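Local atomic coordinates of o-succinylbenzoate synthase (Thermosynechococcus elongatus BP-1, PDB entry 3H7V), a protein that catalyses the magnesium-dependent dehydration of 2-succinyl-6-hydroxy-2,4-cyclohexadiene-1-carboxylate to 2-succinylbenzoate, a step in phylloquinone biosynthesis. Residues V193-P198 and L218-V223. Sequence-based numbering, arbitrary orientation.
Sequences VEQPLP and LDESVV. With MG (magnesium ion), chain B.
Glu194 and Asp219 both carry CG anti to the backbone N (chi1 -159° and -179°), and this brings their carboxylates together at one magnesium ion. Each gives a single oxygen: Glu194 OE2 lies 1.9 Å and Asp219 OD2 2.0 Å from the metal. The two carboxylate planes are nearly perpendicular. Glu194 OE2 and Asp219 OD2 are only 2.8 Å apart, a closeness that the shared cation probably makes tolerable. Their other oxygens are held as well, Glu194 OE1 by the hydroxyl of Tyr192 and Asp219 OD1 by a salt bridge to Lys243.

Glu220 belongs to the second shell. Its OE1 and OE2 each accept a hydrogen bond from a different metal-bound water. OE1 also rests against the aliphatic part of Gln195, 3.2 Å from Gln195 CG.

Gln195 ties the two loops together with its buried amide. A bend at chi2 (71°) turns this amide toward the type I turn of residues 219-222. Gln195 OE1 accepts two backbone bonds. Asp219 N approaches it nearly head-on at 2.9 Å, while Ser221 N comes from above the carbonyl plane. Gln195 NE2 donates to Ser221 OG (2.8 Å) and, within its own loop, to Leu197 O. Together the four bonds fix the amide's rotation; three of them tie it to the turn that begins at Asp219.

Asp165 completes the protein ligands, and three waters fill the remaining positions. Three acidic ligands, at or just after the C-terminal ends of the successive strands 161-165, 190-194 and 216-218, form the magnesium site characteristic of the enolase superfamily barrel.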
loop_
_atom_site.group_PDB
_atom_site.type_symbol
_atom_site.label_atom_id
_atom_site.label_comp_id
_atom_site.label_asym_id
_atom_site.label_seq_id
_atom_site.Cartn_x
_atom_site.Cartn_y
_atom_site.Cartn_z
ATOM N N VAL A 193 -7.932 7.122 -11.668
ATOM C CA VAL A 193 -8.659 7.737 -10.570
ATOM C C VAL A 193 -8.736 6.622 -9.538
ATOM O O VAL A 193 -9.237 5.537 -9.824
ATOM C CB VAL A 193 -10.085 8.167 -10.970
ATOM C CG1 VAL A 193 -10.844 8.621 -9.735
ATOM C CG2 VAL A 193 -10.019 9.304 -11.976
ATOM N N GLU A 194 -8.215 6.884 -8.345
ATOM C CA GLU A 194 -8.195 5.889 -7.281
ATOM C C GLU A 194 -9.454 5.948 -6.419
ATOM O O GLU A 194 -9.823 7.010 -5.921
ATOM C CB GLU A 194 -6.946 6.104 -6.412
ATOM C CG GLU A 194 -6.510 4.894 -5.580
ATOM C CD GLU A 194 -5.111 5.058 -4.993
ATOM O OE1 GLU A 194 -4.126 5.047 -5.761
ATOM O OE2 GLU A 194 -4.993 5.198 -3.762
ATOM N N GLN A 195 -10.109 4.798 -6.271
ATOM C CA GLN A 195 -11.318 4.640 -5.456
ATOM C C GLN A 195 -12.334 5.782 -5.586
ATOM O O GLN A 195 -12.582 6.522 -4.635
ATOM C CB GLN A 195 -10.916 4.470 -3.984
ATOM C CG GLN A 195 -11.952 3.782 -3.100
ATOM C CD GLN A 195 -12.084 2.297 -3.391
ATOM O OE1 GLN A 195 -11.086 1.581 -3.499
ATOM N NE2 GLN A 195 -13.323 1.823 -3.505
ATOM N N PRO A 196 -12.959 5.925 -6.766
ATOM C CA PRO A 196 -13.939 7.007 -6.926
ATOM C C PRO A 196 -15.157 6.873 -6.015
ATOM O O PRO A 196 -15.716 7.872 -5.566
ATOM C CB PRO A 196 -14.300 6.930 -8.413
ATOM C CG PRO A 196 -14.065 5.474 -8.750
ATOM C CD PRO A 196 -12.771 5.189 -8.026
ATOM N N LEU A 197 -15.555 5.636 -5.733
ATOM C CA LEU A 197 -16.717 5.376 -4.879
ATOM C C LEU A 197 -16.320 4.518 -3.685
ATOM O O LEU A 197 -15.291 3.843 -3.710
ATOM C CB LEU A 197 -17.795 4.633 -5.675
ATOM C CG LEU A 197 -18.336 5.302 -6.942
ATOM C CD1 LEU A 197 -19.233 4.323 -7.687
ATOM C CD2 LEU A 197 -19.102 6.561 -6.574
ATOM N N PRO A 198 -17.133 4.533 -2.619
ATOM C CA PRO A 198 -16.812 3.719 -1.443
ATOM C C PRO A 198 -16.937 2.233 -1.788
ATOM O O PRO A 198 -17.680 1.853 -2.694
ATOM C CB PRO A 198 -17.832 4.185 -0.409
ATOM C CG PRO A 198 -19.008 4.587 -1.251
ATOM C CD PRO A 198 -18.362 5.318 -2.403
ATOM N N LEU A 218 -8.514 0.356 -7.593
ATOM C CA LEU A 218 -9.136 -0.019 -6.332
ATOM C C LEU A 218 -8.068 0.084 -5.251
ATOM O O LEU A 218 -6.934 -0.358 -5.445
ATOM C CB LEU A 218 -9.655 -1.454 -6.397
ATOM C CG LEU A 218 -10.767 -1.696 -7.413
ATOM C CD1 LEU A 218 -11.068 -3.180 -7.467
ATOM C CD2 LEU A 218 -12.007 -0.900 -7.035
ATOM N N ASP A 219 -8.426 0.671 -4.116
ATOM C CA ASP A 219 -7.483 0.813 -3.006
ATOM C C ASP A 219 -8.201 0.332 -1.753
ATOM O O ASP A 219 -7.967 -0.784 -1.290
ATOM C CB ASP A 219 -7.050 2.279 -2.869
ATOM C CG ASP A 219 -6.037 2.496 -1.751
ATOM O OD1 ASP A 219 -5.587 1.504 -1.144
ATOM O OD2 ASP A 219 -5.690 3.667 -1.480
ATOM N N GLU A 220 -9.093 1.162 -1.227
ATOM C CA GLU A 220 -9.860 0.801 -0.040
ATOM C C GLU A 220 -10.618 -0.511 -0.263
ATOM O O GLU A 220 -10.857 -1.278 0.684
ATOM C CB GLU A 220 -10.846 1.921 0.315
ATOM C CG GLU A 220 -10.223 3.119 1.031
ATOM C CD GLU A 220 -9.567 4.133 0.106
ATOM O OE1 GLU A 220 -9.438 3.871 -1.107
ATOM O OE2 GLU A 220 -9.169 5.210 0.609
ATOM N N SER A 221 -10.985 -0.772 -1.518
ATOM C CA SER A 221 -11.714 -1.992 -1.874
ATOM C C SER A 221 -10.867 -3.259 -1.839
ATOM O O SER A 221 -11.409 -4.363 -1.752
ATOM C CB SER A 221 -12.319 -1.869 -3.277
ATOM O OG SER A 221 -13.440 -1.006 -3.290
ATOM N N VAL A 222 -9.547 -3.117 -1.913
ATOM C CA VAL A 222 -8.686 -4.296 -1.918
ATOM C C VAL A 222 -7.584 -4.288 -0.871
ATOM O O VAL A 222 -6.549 -3.648 -1.039
ATOM C CB VAL A 222 -8.052 -4.530 -3.325
ATOM C CG1 VAL A 222 -9.117 -5.020 -4.298
ATOM C CG2 VAL A 222 -7.433 -3.244 -3.851
ATOM N N VAL A 223 -7.821 -5.008 0.218
ATOM C CA VAL A 223 -6.839 -5.099 1.292
ATOM C C VAL A 223 -6.176 -6.473 1.271
ATOM O O VAL A 223 -4.955 -6.590 1.173
ATOM C CB VAL A 223 -7.505 -4.880 2.672
ATOM C CG1 VAL A 223 -6.475 -5.024 3.784
ATOM C CG2 VAL A 223 -8.141 -3.500 2.727
HETATM MG MG MG B . -5.835 5.615 -2.076
HETATM O O HOH W 1 -7.835 5.446 -2.649
HETATM O O HOH W 2 -6.572 6.113 -0.168
HETATM O O HOH W 3 -3.918 6.102 -1.206
#